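Local coordinates for high-affinity zinc uptake system protein znuA (PDB 3MFQ) that probably captures zinc, and perhaps other transition metals, as the extracellular solute-binding component of an ABC-type metal uptake system, with zinc bound in this model, at residues Asn174-Ala177 / Ala178-Phe182; Asp264-Ile267 / Asp268-His272. All blocks are in the same frame, centred on the assembly; numbering follows the deposited sequence.

Contact 1: Asn174-Ala177 / Ala178-Phe182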
loop_
_atom_site.group_PDB
_atom_site.type_symbol
_atom_site.label_atom_id
_atom_site.label_comp_id
_atom_site.label_asym_id
_atom_site.label_seq_id
_atom_site.Cartn_x
_atom_site.Cartn_y
_atom_site.Cartn_z
ATOM N N ASN A 174 -5.146 3.208 7.115
ATOM C CA ASN A 174 -6.376 2.933 7.851
ATOM C C ASN A 174 -6.532 1.450 8.129
ATOM O O ASN A 174 -6.950 1.051 9.215
ATOM C CB ASN A 174 -7.593 3.439 7.082
ATOM C CG ASN A 174 -7.798 4.929 7.236
ATOM O OD1 ASN A 174 -7.569 5.489 8.308
ATOM N ND2 ASN A 174 -8.239 5.580 6.168
ATOM N N TYR A 175 -6.200 0.633 7.137
ATOM C CA TYR A 175 -6.280 -0.809 7.293
ATOM C C TYR A 175 -5.210 -1.286 8.267
ATOM O O TYR A 175 -5.412 -2.249 9.008
ATOM C CB TYR A 175 -6.130 -1.502 5.940
ATOM C CG TYR A 175 -7.310 -1.290 5.017
ATOM C CD1 TYR A 175 -8.367 -2.189 4.991
ATOM C CD2 TYR A 175 -7.369 -0.185 4.176
ATOM C CE1 TYR A 175 -9.449 -1.998 4.150
ATOM C CE2 TYR A 175 -8.446 0.012 3.330
ATOM C CZ TYR A 175 -9.483 -0.898 3.321
ATOM O OH TYR A 175 -10.557 -0.707 2.486
ATOM N N PHE A 176 -4.074 -0.600 8.266
ATOM C CA PHE A 176 -2.989 -0.926 9.174
ATOM C C PHE A 176 -3.388 -0.605 10.606
ATOM O O PHE A 176 -3.342 -1.465 11.485
ATOM C CB PHE A 176 -1.729 -0.149 8.803
ATOM C CG PHE A 176 -0.619 -0.296 9.799
ATOM C CD1 PHE A 176 0.284 -1.340 9.700
ATOM C CD2 PHE A 176 -0.486 0.602 10.842
ATOM C CE1 PHE A 176 1.301 -1.481 10.618
ATOM C CE2 PHE A 176 0.530 0.466 11.763
ATOM C CZ PHE A 176 1.426 -0.578 11.652
ATOM N N ALA A 177 -3.778 0.644 10.828
ATOM C CA ALA A 177 -4.180 1.104 12.149
ATOM C C ALA A 177 -5.286 0.229 12.720
ATOM O O ALA A 177 -5.282 -0.102 13.905
ATOM C CB ALA A 177 -4.631 2.550 12.084
ATOM N N ALA A 178 -6.232 -0.143 11.866
ATOM C CA ALA A 178 -7.361 -0.958 12.284
ATOM C C ALA A 178 -6.909 -2.341 12.725
ATOM O O ALA A 178 -7.559 -2.980 13.548
ATOM C CB ALA A 178 -8.373 -1.069 11.158
ATOM N N SER A 179 -5.789 -2.801 12.180
ATOM C CA SER A 179 -5.312 -4.146 12.471
ATOM C C SER A 179 -4.528 -4.232 13.780
ATOM O O SER A 179 -4.469 -5.294 14.404
ATOM C CB SER A 179 -4.466 -4.676 11.310
ATOM O OG SER A 179 -5.207 -4.683 10.102
ATOM N N TYR A 180 -3.939 -3.116 14.201
ATOM C CA TYR A 180 -3.061 -3.129 15.367
ATOM C C TYR A 180 -3.323 -1.986 16.326
ATOM O O TYR A 180 -2.394 -1.339 16.796
ATOM C CB TYR A 180 -1.604 -3.102 14.920
ATOM C CG TYR A 180 -1.352 -4.056 13.789
ATOM C CD1 TYR A 180 -0.976 -5.367 14.032
ATOM C CD2 TYR A 180 -1.526 -3.655 12.477
ATOM C CE1 TYR A 180 -0.761 -6.247 12.994
ATOM C CE2 TYR A 180 -1.317 -4.518 11.437
ATOM C CZ TYR A 180 -0.934 -5.817 11.696
ATOM O OH TYR A 180 -0.720 -6.690 10.659
ATOM N N ASP A 181 -4.593 -1.745 16.614
ATOM C CA ASP A 181 -4.968 -0.741 17.596
ATOM C C ASP A 181 -4.133 0.527 17.442
ATOM O O ASP A 181 -3.411 0.924 18.360
ATOM C CB ASP A 181 -4.798 -1.302 19.006
ATOM C CG ASP A 181 -5.390 -0.401 20.064
ATOM O OD1 ASP A 181 -6.502 0.126 19.846
ATOM O OD2 ASP A 181 -4.743 -0.224 21.115
ATOM N N PHE A 182 -4.235 1.156 16.276
ATOM C CA PHE A 182 -3.490 2.375 15.996
ATOM C C PHE A 182 -4.397 3.506 15.534
ATOM O O PHE A 182 -5.509 3.273 15.065
ATOM C CB PHE A 182 -2.428 2.115 14.935
ATOM C CG PHE A 182 -1.032 2.105 15.470
ATOM C CD1 PHE A 182 -0.472 0.937 15.956
ATOM C CD2 PHE A 182 -0.279 3.264 15.489
ATOM C CE1 PHE A 182 0.814 0.926 16.449
ATOM C CE2 PHE A 182 1.008 3.261 15.980
ATOM C CZ PHE A 182 1.555 2.090 16.461
#

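Contact 2: Asp264-Ile267 / Asp268-His272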
loop_
_atom_site.group_PDB
_atom_site.type_symbol
_atom_site.label_atom_id
_atom_site.label_comp_id
_atom_site.label_asym_id
_atom_site.label_seq_id
_atom_site.Cartn_x
_atom_site.Cartn_y
_atom_site.Cartn_z
ATOM N N ASP A 264 12.192 -4.220 -1.220
ATOM C CA ASP A 264 12.108 -5.031 -2.433
ATOM C C ASP A 264 10.785 -5.780 -2.560
ATOM O O ASP A 264 9.977 -5.486 -3.439
ATOM C CB ASP A 264 13.267 -6.028 -2.467
ATOM C CG ASP A 264 13.241 -6.910 -3.689
ATOM O OD1 ASP A 264 12.872 -6.411 -4.774
ATOM O OD2 ASP A 264 13.596 -8.101 -3.565
ATOM N N THR A 265 10.574 -6.755 -1.684
ATOM C CA THR A 265 9.363 -7.560 -1.722
ATOM C C THR A 265 8.330 -7.013 -0.750
ATOM O O THR A 265 8.603 -6.075 -0.002
ATOM C CB THR A 265 9.651 -9.031 -1.379
ATOM O OG1 THR A 265 9.926 -9.153 0.021
ATOM C CG2 THR A 265 10.844 -9.539 -2.174
ATOM N N PHE A 266 7.143 -7.611 -0.763
ATOM C CA PHE A 266 6.037 -7.140 0.061
ATOM C C PHE A 266 6.309 -7.318 1.549
ATOM O O PHE A 266 6.200 -6.371 2.325
ATOM C CB PHE A 266 4.741 -7.855 -0.324
ATOM C CG PHE A 266 3.602 -7.583 0.612
ATOM C CD1 PHE A 266 2.838 -6.437 0.480
ATOM C CD2 PHE A 266 3.301 -8.472 1.630
ATOM C CE1 PHE A 266 1.791 -6.183 1.346
ATOM C CE2 PHE A 266 2.256 -8.225 2.499
ATOM C CZ PHE A 266 1.499 -7.078 2.357
ATOM N N ILE A 267 6.659 -8.537 1.943
ATOM C CA ILE A 267 6.909 -8.834 3.346
ATOM C C ILE A 267 8.059 -7.997 3.891
ATOM O O ILE A 267 8.030 -7.567 5.042
ATOM C CB ILE A 267 7.207 -10.326 3.567
ATOM C CG1 ILE A 267 6.002 -11.175 3.160
ATOM C CG2 ILE A 267 7.568 -10.588 5.019
ATOM C CD1 ILE A 267 6.181 -12.651 3.423
ATOM N N ASP A 268 9.070 -7.764 3.061
ATOM C CA ASP A 268 10.205 -6.939 3.463
ATOM C C ASP A 268 9.804 -5.473 3.561
ATOM O O ASP A 268 10.188 -4.777 4.498
ATOM C CB ASP A 268 11.378 -7.123 2.499
ATOM C CG ASP A 268 12.022 -8.492 2.622
ATOM O OD1 ASP A 268 11.707 -9.213 3.592
ATOM O OD2 ASP A 268 12.842 -8.848 1.752
ATOM N N MET A 269 9.022 -5.009 2.593
ATOM C CA MET A 269 8.487 -3.658 2.641
ATOM C C MET A 269 7.699 -3.471 3.927
ATOM O O MET A 269 7.710 -2.402 4.529
ATOM C CB MET A 269 7.592 -3.392 1.429
ATOM C CG MET A 269 6.841 -2.070 1.474
ATOM S SD MET A 269 5.342 -2.126 2.478
ATOM C CE MET A 269 4.332 -3.250 1.520
ATOM N N TYR A 270 7.016 -4.527 4.347
ATOM C CA TYR A 270 6.201 -4.479 5.551
ATOM C C TYR A 270 7.067 -4.333 6.794
ATOM O O TYR A 270 6.838 -3.454 7.628
ATOM C CB TYR A 270 5.374 -5.753 5.667
ATOM C CG TYR A 270 3.976 -5.530 6.167
ATOM C CD1 TYR A 270 3.745 -5.043 7.444
ATOM C CD2 TYR A 270 2.879 -5.815 5.363
ATOM C CE1 TYR A 270 2.469 -4.841 7.901
ATOM C CE2 TYR A 270 1.594 -5.616 5.819
ATOM C CZ TYR A 270 1.395 -5.128 7.091
ATOM O OH TYR A 270 0.120 -4.923 7.565
ATOM N N LYS A 271 8.054 -5.214 6.917
ATOM C CA LYS A 271 8.956 -5.192 8.058
ATOM C C LYS A 271 9.652 -3.845 8.142
ATOM O O LYS A 271 9.747 -3.250 9.213
ATOM C CB LYS A 271 9.990 -6.313 7.947
ATOM C CG LYS A 271 9.400 -7.713 7.972
ATOM C CD LYS A 271 10.490 -8.770 7.890
ATOM C CE LYS A 271 9.903 -10.170 7.911
ATOM N NZ LYS A 271 10.961 -11.213 7.822
ATOM N N HIS A 272 10.136 -3.369 7.001
ATOM C CA HIS A 272 10.781 -2.066 6.920
ATOM C C HIS A 272 9.904 -0.979 7.530
ATOM O O HIS A 272 10.360 -0.186 8.355
ATOM C CB HIS A 272 11.099 -1.722 5.466
ATOM C CG HIS A 272 11.542 -0.306 5.264
ATOM N ND1 HIS A 272 12.870 0.061 5.247
ATOM C CD2 HIS A 272 10.833 0.830 5.071
ATOM C CE1 HIS A 272 12.960 1.365 5.050
ATOM N NE2 HIS A 272 11.737 1.855 4.940
#

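Contact 1: Asn174-Ala177 / Ala178-Phe182
Ala-178 N still reaches Asn-174 O (3.0 Å) as helix 174-179 runs out, but Ser-179 N turns to Phe-176 O (2.9 Å), and Phe-182 N reaches back five residues to Ala-177 O (2.9 Å). Asp-181, with a left-handed backbone (phi 43°, psi 61°), makes the turn that brings Phe-182 back against Ala-177. There its CB packs 3.6 Å from Ala-177 CB. The Ser-179 hydroxyl swings beside its own backbone N and donates from OG to Tyr-175 O at 2.7 Å, a stronger grip than the weak bond from its N to the same carbonyl.

The apolar part is an aromatic cluster. With CG of Phe-176 anti to the backbone N (chi1 172°), the ring stands out from the helix, leaning slightly towards its C-terminal end, where Tyr-180 meets it. Tyr-180 comes in over one face, its CD2 4.0 Å from Phe-176 CE1 and offset to the rim; the planes meet obliquely. Phe-176 CE2 in turn sits over a face of Phe-182, 4.3 Å from its CD1. Helix 131-156 covers Phe-176 and Tyr-180 with Leu-156.

This is the helix of the beta-alpha-beta unit between strands 165-167 and 183-185. Asn-174 ND2, its side chain about 10 Å from the bound zinc ion, bonds to Asp-102 OD2, and Tyr-175 OH to Asp-102 O and Asn-91 N. The chemistry implies a helix tied by polar bonds at its start and held at its fraying end by the Phe-182 N to Ala-177 O bond, the Ser-179 hydroxyl and three buried rings.

Contact 2: Asp264-Ile267 / Asp268-His272
Thr-265 and Asp-268 meet at the N-cap of helix 266-281, the last helix of the chain. Thr-265 OG1 sits between its own backbone N and carbonyl carbon (chi1 73°), which aims it at the first turn, where Asp-268 N donates to it in a long, weak capping bond of 3.5 Å. The Asp-268 carboxylate lies across the same hydroxyl, with CG 3.4 Å from OG1. Behind the cap the regular pattern starts at once: Met-269 N to Thr-265 O (2.8 Å), Tyr-270 N to Phe-266 O and Lys-271 N to Ile-267 O. Phe-266 N, also at the start of the helix, bonds to Asp-18 OD2 of helix 14-24.

Phe-266 carries the buried side. Its CG is anti to the backbone N (chi1 171°), and the ring lies next to Tyr-270 with both side chains pointing the same way. The pair is an offset edge-to-face contact, planes at 76°: the CD2 edge of Tyr-270 turns toward the Phe-266 face and meets its CZ at 3.5 Å. Met-269 arrives from another direction. Bent at both of its later torsions, it folds back so that its methyl CE lies 3.7 Å from Phe-266 CD1. Tyr-112 stacks on the Phe-266 ring, and Tyr-141 and Leu-145 of helix 131-156 also pack on it, so the Phe-266 side of this first turn is packed against helix 131-156 and Tyr-112.

Four residues apart, Ile-267 and Lys-271 run side by side. The lysine chain is extended beyond CG, with its ammonium group in a cation-pi contact with Trp-151, and its CE rests 3.7 Å from Ile-267 CG2.

Following the chain from the N terminus, contact 1 comes first: it closes the turn by which helix 174-179 passes into strand 183-185. Contact 2 opens more than eighty residues later, where the loop after strand 242-244 enters helix 266-281. Each is local, and the two stand in series, neither enclosing nor crossing the other. Their centres are about 17 Å apart, yet they touch: Tyr-270 OH packs 3.7 Å from Tyr-180 OH and also approaches Phe-176. Side chains of both pack on helix 131-156, which ties the short helix to the terminal one, and Phe-107 packs against both Phe-176 and Met-269.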